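Local coordinates for periplasmic protein-probably involved in high-affinity Fe2+ transport (Escherichia coli F11, PDB 5I0Y) that binds copper in the periplasm and probably takes part in high-affinity uptake of ferrous iron, at residues 44-52 against 62-72. The protein carries 1 engineered substitution. Numbering follows the deposited sequence. Where two conformers were deposited one is given.
Sequences HLQADIHAV and GEWIPYLTISY. Engineered in segment 44-52: Gln46 (natural residue Glu). With CU (copper (II) ion), chain D.
Backbone bonds tie the end of strand 44-51 to residues 62-65: Ala51 N gives a bond to Glu63 O (2.8 Å), Gly62 N one to Ala51 O, and Ile65 N a longer one to Ile49 O (3.3 Å). The first and last of these flank a single antiparallel bridge, the non-hydrogen-bonded pair His50 and Trp64. One water extends the join, donating to Ala47 O while accepting from Ile49 N and, in the plane of the indole, from Trp64 NE1 (2.8 Å). The imidazole of His50 meets the indole obliquely, planes at 55°, with NE2 3.9 Å from Trp64 CD1. Apolar packing continues beyond the bonds. With CG1 anti to its carbonyl carbon (chi1 -59°), Ile49 sends CD1 tip to tip against Ile70 CD1 (3.6 Å) and Leu68 CD1, whereas its CG2 touches Ile65 CG1 where the two side chains cross at about a right angle. Ala47 CB also reaches Ile70 CD1, and Leu45 CD2 lies over one face of the Tyr72 ring at 4.5 Å. On strand 44-51, His44 NE2 binds copper (2.0 Å), a site completed by Met90 and His97 of the same chain and by His127 of the second subunit. Through the packing of Ile49, Ala47 and Leu45, strands 44-51 and 69-72, their axes approaching to 9.4 Å, face each other across the buried interior of a beta sandwich.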
ATOM      1  N   HIS B  44       2.356  -4.876 -19.713  1.00 10.44           N
ATOM      2  CA  HIS B  44       2.310  -4.230 -18.401  1.00  9.94           C
ATOM      3  C   HIS B  44       3.552  -4.668 -17.685  1.00  9.67           C
ATOM      4  O   HIS B  44       3.767  -5.870 -17.510  1.00 10.48           O
ATOM      5  CB  HIS B  44       1.069  -4.695 -17.640  1.00  9.93           C
ATOM      6  CG  HIS B  44       0.720  -3.844 -16.429  1.00  9.68           C
ATOM      7  ND1 HIS B  44       0.401  -2.532 -16.520  1.00  9.68           N
ATOM      8  CD2 HIS B  44       0.623  -4.179 -15.081  1.00 10.00           C
ATOM      9  CE1 HIS B  44       0.108  -2.060 -15.285  1.00  9.80           C
ATOM     10  NE2 HIS B  44       0.260  -3.065 -14.410  1.00  9.69           N
ATOM     11  N   LEU B  45       4.397  -3.702 -17.319  1.00  9.70           N
ATOM     12  CA  LEU B  45       5.643  -3.977 -16.616  1.00  9.71           C
ATOM     13  C   LEU B  45       5.440  -3.713 -15.132  1.00  9.44           C
ATOM     14  O   LEU B  45       4.827  -2.720 -14.750  1.00  9.10           O
ATOM     15  CB  LEU B  45       6.775  -3.102 -17.174  1.00 10.23           C
ATOM     16  CG  LEU B  45       8.175  -3.257 -16.550  1.00 10.79           C
ATOM     17  CD1 LEU B  45       8.780  -4.619 -16.854  1.00 11.43           C
ATOM     18  CD2 LEU B  45       9.079  -2.130 -17.036  1.00 11.31           C
ATOM     19  N   GLN B  46       5.966  -4.600 -14.308  1.00  9.60           N
ATOM     20  CA  GLN B  46       5.667  -4.566 -12.885  1.00 10.13           C
ATOM     21  C   GLN B  46       6.912  -4.749 -12.036  1.00  9.60           C
ATOM     22  O   GLN B  46       7.864  -5.439 -12.435  1.00  9.20           O
ATOM     23  CB  GLN B  46       4.723  -5.717 -12.523  1.00 12.48           C
ATOM     24  CG  GLN B  46       3.304  -5.590 -13.013  1.00 14.91           C
ATOM     25  CD  GLN B  46       2.378  -6.606 -12.364  1.00 15.60           C
ATOM     26  OE1 GLN B  46       2.779  -7.399 -11.491  1.00 18.84           O
ATOM     27  NE2 GLN B  46       1.142  -6.561 -12.760  1.00 17.48           N
ATOM     28  N   ALA B  47       6.859  -4.176 -10.838  1.00  9.15           N
ATOM     29  CA  ALA B  47       7.799  -4.474  -9.771  1.00  9.40           C
ATOM     30  C   ALA B  47       7.078  -5.275  -8.708  1.00  9.45           C
ATOM     31  O   ALA B  47       6.038  -4.838  -8.196  1.00  9.53           O
ATOM     32  CB  ALA B  47       8.348  -3.191  -9.181  1.00  9.54           C
ATOM     33  N   ASP B  48       7.588  -6.471  -8.431  0.50  9.61           N
ATOM     34  CA  ASP B  48       7.072  -7.330  -7.376  0.50  9.98           C
ATOM     35  C   ASP B  48       8.016  -7.227  -6.211  0.50  9.85           C
ATOM     36  O   ASP B  48       9.183  -7.617  -6.309  0.50  9.41           O
ATOM     37  CB  ASP B  48       6.994  -8.780  -7.829  0.50 11.01           C
ATOM     38  CG  ASP B  48       5.743  -9.068  -8.602  0.50 11.79           C
ATOM     39  OD1 ASP B  48       4.841  -8.203  -8.606  0.50 12.27           O
ATOM     40  OD2 ASP B  48       5.663 -10.175  -9.185  0.50 12.58           O
ATOM     41  N   ILE B  49       7.512  -6.691  -5.111  1.00  9.66           N
ATOM     42  CA  ILE B  49       8.357  -6.383  -3.953  1.00  9.70           C
ATOM     43  C   ILE B  49       7.676  -6.794  -2.651  1.00  9.93           C
ATOM     44  O   ILE B  49       6.605  -6.297  -2.305  1.00 10.37           O
ATOM     45  CB  ILE B  49       8.741  -4.888  -3.921  1.00  9.45           C
ATOM     46  CG1 ILE B  49       9.491  -4.488  -5.206  1.00 10.09           C
ATOM     47  CG2 ILE B  49       9.592  -4.598  -2.689  1.00  9.85           C
ATOM     48  CD1 ILE B  49       9.605  -2.999  -5.418  1.00 10.23           C
ATOM     49  N   HIS B  50       8.334  -7.694  -1.927  1.00  9.40           N
ATOM     50  CA  HIS B  50       7.803  -8.219  -0.655  1.00  9.70           C
ATOM     51  C   HIS B  50       8.887  -8.369   0.365  1.00  9.58           C
ATOM     52  O   HIS B  50      10.043  -8.578   0.005  1.00  9.95           O
ATOM     53  CB  HIS B  50       7.123  -9.558  -0.885  1.00 10.01           C
ATOM     54  CG  HIS B  50       6.000  -9.457  -1.867  1.00 10.74           C
ATOM     55  ND1 HIS B  50       6.201  -9.451  -3.206  1.00 11.46           N
ATOM     56  CD2 HIS B  50       4.637  -9.319  -1.669  1.00 10.94           C
ATOM     57  CE1 HIS B  50       5.012  -9.312  -3.823  1.00 11.40           C
ATOM     58  NE2 HIS B  50       4.062  -9.206  -2.885  1.00 10.92           N
ATOM     59  N   ALA B  51       8.545  -8.238   1.642  1.00  9.58           N
ATOM     60  CA  ALA B  51       9.520  -8.456   2.696  1.00 10.04           C
ATOM     61  C   ALA B  51      10.031  -9.881   2.656  1.00 10.46           C
ATOM     62  O   ALA B  51       9.300 -10.803   2.282  1.00 10.95           O
ATOM     63  CB  ALA B  51       8.900  -8.200   4.059  1.00  9.62           C
ATOM     64  N   VAL B  52      11.285 -10.056   3.066  1.00 10.78           N
ATOM     65  CA  VAL B  52      11.794 -11.385   3.427  1.00 11.37           C
ATOM     66  C   VAL B  52      11.946 -11.459   4.941  1.00 12.37           C
ATOM     67  O   VAL B  52      11.828 -10.438   5.634  1.00 12.82           O
ATOM     68  CB  VAL B  52      13.098 -11.763   2.673  1.00 11.46           C
ATOM     69  CG1 VAL B  52      12.821 -11.924   1.174  1.00 11.78           C
ATOM     70  CG2 VAL B  52      14.213 -10.769   2.948  1.00 12.00           C
ATOM     71  N   GLY B  62       7.042 -12.184   3.179  1.00 12.37           N
ATOM     72  CA  GLY B  62       5.994 -12.343   2.174  1.00 12.03           C
ATOM     73  C   GLY B  62       5.045 -11.164   2.026  1.00 11.76           C
ATOM     74  O   GLY B  62       4.290 -11.092   1.053  1.00 12.46           O
ATOM     75  N   GLU B  63       5.069 -10.232   2.977  1.00 11.61           N
ATOM     76  CA  GLU B  63       4.159  -9.101   2.918  1.00 10.96           C
ATOM     77  C   GLU B  63       4.572  -8.073   1.887  1.00  9.95           C
ATOM     78  O   GLU B  63       5.746  -7.770   1.732  1.00  9.41           O
ATOM     79  CB  GLU B  63       4.015  -8.487   4.311  1.00 12.97           C
ATOM     80  CG  GLU B  63       3.246  -9.400   5.267  1.00 14.40           C
ATOM     81  CD  GLU B  63       3.332  -9.000   6.724  1.00 16.44           C
ATOM     82  OE1 GLU B  63       2.959  -9.862   7.566  1.00 18.36           O
ATOM     83  OE2 GLU B  63       3.740  -7.840   7.016  1.00 16.58           O
ATOM     84  N   TRP B  64       3.592  -7.551   1.172  1.00  9.38           N
ATOM     85  CA  TRP B  64       3.842  -6.487   0.218  1.00  8.76           C
ATOM     86  C   TRP B  64       4.443  -5.278   0.890  1.00  8.79           C
ATOM     87  O   TRP B  64       4.127  -4.956   2.040  1.00  9.64           O
ATOM     88  CB  TRP B  64       2.531  -6.097  -0.448  1.00  8.26           C
ATOM     89  CG  TRP B  64       2.700  -5.174  -1.610  1.00  7.67           C
ATOM     90  CD1 TRP B  64       3.541  -5.345  -2.701  1.00  7.51           C
ATOM     91  CD2 TRP B  64       2.033  -3.903  -1.831  1.00  7.33           C
ATOM     92  NE1 TRP B  64       3.436  -4.308  -3.571  1.00  7.81           N
ATOM     93  CE2 TRP B  64       2.538  -3.397  -3.112  1.00  7.32           C
ATOM     94  CE3 TRP B  64       1.084  -3.163  -1.139  1.00  7.35           C
ATOM     95  CZ2 TRP B  64       2.086  -2.207  -3.668  1.00  7.41           C
ATOM     96  CZ3 TRP B  64       0.646  -1.950  -1.712  1.00  7.56           C
ATOM     97  CH2 TRP B  64       1.145  -1.483  -2.929  1.00  7.50           C
ATOM     98  N   ILE B  65       5.353  -4.598   0.205  1.00  8.60           N
ATOM     99  CA  ILE B  65       5.878  -3.353   0.761  1.00  8.63           C
ATOM    100  C   ILE B  65       5.106  -2.204   0.102  1.00  8.59           C
ATOM    101  O   ILE B  65       5.264  -1.966  -1.087  1.00  8.17           O
ATOM    102  CB  ILE B  65       7.383  -3.204   0.485  1.00  9.09           C
ATOM    103  CG1 ILE B  65       8.185  -4.415   1.019  1.00  9.40           C
ATOM    104  CG2 ILE B  65       7.880  -1.892   1.087  1.00  9.31           C
ATOM    105  CD1 ILE B  65       8.128  -4.648   2.522  1.00  9.84           C
ATOM    106  N   PRO B  66       4.253  -1.502   0.876  1.00  8.17           N
ATOM    107  CA  PRO B  66       3.407  -0.430   0.339  1.00  8.15           C
ATOM    108  C   PRO B  66       4.091   0.925   0.365  1.00  8.36           C
ATOM    109  O   PRO B  66       5.147   1.078   0.996  1.00  8.23           O
ATOM    110  CB  PRO B  66       2.221  -0.443   1.311  1.00  8.31           C
ATOM    111  CG  PRO B  66       2.872  -0.717   2.642  1.00  8.38           C
ATOM    112  CD  PRO B  66       4.032  -1.667   2.329  1.00  8.54           C
ATOM    113  N   TYR B  67       3.514   1.890  -0.346  1.00  8.10           N
ATOM    114  CA  TYR B  67       3.955   3.307  -0.311  1.00  8.39           C
ATOM    115  C   TYR B  67       5.334   3.543  -0.906  1.00  8.43           C
ATOM    116  O   TYR B  67       5.950   4.577  -0.634  1.00  9.06           O
ATOM    117  CB  TYR B  67       3.838   3.910   1.104  1.00  8.76           C
ATOM    118  CG  TYR B  67       2.404   3.964   1.543  1.00  8.38           C
ATOM    119  CD1 TYR B  67       1.586   5.041   1.195  1.00  8.74           C
ATOM    120  CD2 TYR B  67       1.863   2.930   2.291  1.00  8.56           C
ATOM    121  CE1 TYR B  67       0.253   5.080   1.601  1.00  8.84           C
ATOM    122  CE2 TYR B  67       0.536   2.959   2.689  1.00  8.64           C
ATOM    123  CZ  TYR B  67      -0.250   4.020   2.342  1.00  8.41           C
ATOM    124  OH  TYR B  67      -1.561   3.999   2.768  1.00  8.89           O
ATOM    125  N   LEU B  68       5.799   2.638  -1.765  1.00  8.39           N
ATOM    126  CA  LEU B  68       7.075   2.883  -2.444  1.00  9.08           C
ATOM    127  C   LEU B  68       6.887   3.858  -3.606  1.00  9.45           C
ATOM    128  O   LEU B  68       5.788   4.013  -4.139  1.00 10.26           O
ATOM    129  CB  LEU B  68       7.674   1.577  -2.964  1.00  8.65           C
ATOM    130  CG  LEU B  68       8.055   0.576  -1.875  1.00  9.09           C
ATOM    131  CD1 LEU B  68       8.561  -0.719  -2.491  1.00  9.12           C
ATOM    132  CD2 LEU B  68       9.086   1.127  -0.900  1.00  9.74           C
ATOM    133  N   THR B  69       7.976   4.514  -4.018  1.00  9.65           N
ATOM    134  CA  THR B  69       8.001   5.342  -5.210  1.00 10.14           C
ATOM    135  C   THR B  69       9.044   4.712  -6.122  1.00  9.75           C
ATOM    136  O   THR B  69      10.207   4.544  -5.745  1.00 10.20           O
ATOM    137  CB  THR B  69       8.389   6.771  -4.849  1.00 10.66           C
ATOM    138  OG1 THR B  69       7.427   7.253  -3.902  1.00 10.81           O
ATOM    139  CG2 THR B  69       8.384   7.670  -6.094  1.00 11.27           C
ATOM    140  N   ILE B  70       8.618   4.367  -7.325  1.00  9.82           N
ATOM    141  CA  ILE B  70       9.461   3.586  -8.220  1.00  9.99           C
ATOM    142  C   ILE B  70       9.378   4.126  -9.621  1.00 10.10           C
ATOM    143  O   ILE B  70       8.271   4.269 -10.183  1.00 10.44           O
ATOM    144  CB  ILE B  70       9.085   2.087  -8.229  1.00  9.99           C
ATOM    145  CG1 ILE B  70       9.028   1.556  -6.803  1.00  9.96           C
ATOM    146  CG2 ILE B  70      10.088   1.291  -9.069  1.00 10.84           C
ATOM    147  CD1 ILE B  70       8.532   0.129  -6.715  1.00 10.56           C
ATOM    148  N   SER B  71      10.549   4.417 -10.183  1.00 10.44           N
ATOM    149  CA  SER B  71      10.666   4.734 -11.602  1.00 11.41           C
ATOM    150  C   SER B  71      11.562   3.685 -12.258  1.00 11.18           C
ATOM    151  O   SER B  71      12.205   2.896 -11.573  1.00 11.45           O
ATOM    152  CB  SER B  71      11.183   6.148 -11.852  1.00 12.62           C
ATOM    153  OG  SER B  71      12.499   6.298 -11.384  1.00 14.45           O
ATOM    154  N   TYR B  72      11.558   3.652 -13.581  1.00 11.31           N
ATOM    155  CA  TYR B  72      12.360   2.672 -14.298  1.00 11.40           C
ATOM    156  C   TYR B  72      13.153   3.312 -15.430  1.00 11.51           C
ATOM    157  O   TYR B  72      12.770   4.346 -15.963  1.00 11.97           O
ATOM    158  CB  TYR B  72      11.469   1.523 -14.845  1.00 11.98           C
ATOM    159  CG  TYR B  72      10.559   1.959 -15.975  1.00 12.95           C
ATOM    160  CD1 TYR B  72      11.023   1.998 -17.295  1.00 13.06           C
ATOM    161  CD2 TYR B  72       9.253   2.381 -15.724  1.00 13.01           C
ATOM    162  CE1 TYR B  72      10.212   2.407 -18.336  1.00 14.48           C
ATOM    163  CE2 TYR B  72       8.428   2.796 -16.768  1.00 13.98           C
ATOM    164  CZ  TYR B  72       8.931   2.822 -18.064  1.00 14.73           C
ATOM    165  OH  TYR B  72       8.165   3.234 -19.133  1.00 16.49           O
TER
HETATM  166 CU    CU D 202      -0.653  -2.895 -12.583  1.00  9.66          CU
HETATM  167  O   HOH W   1       5.070  -5.242  -5.709  1.00  9.69           O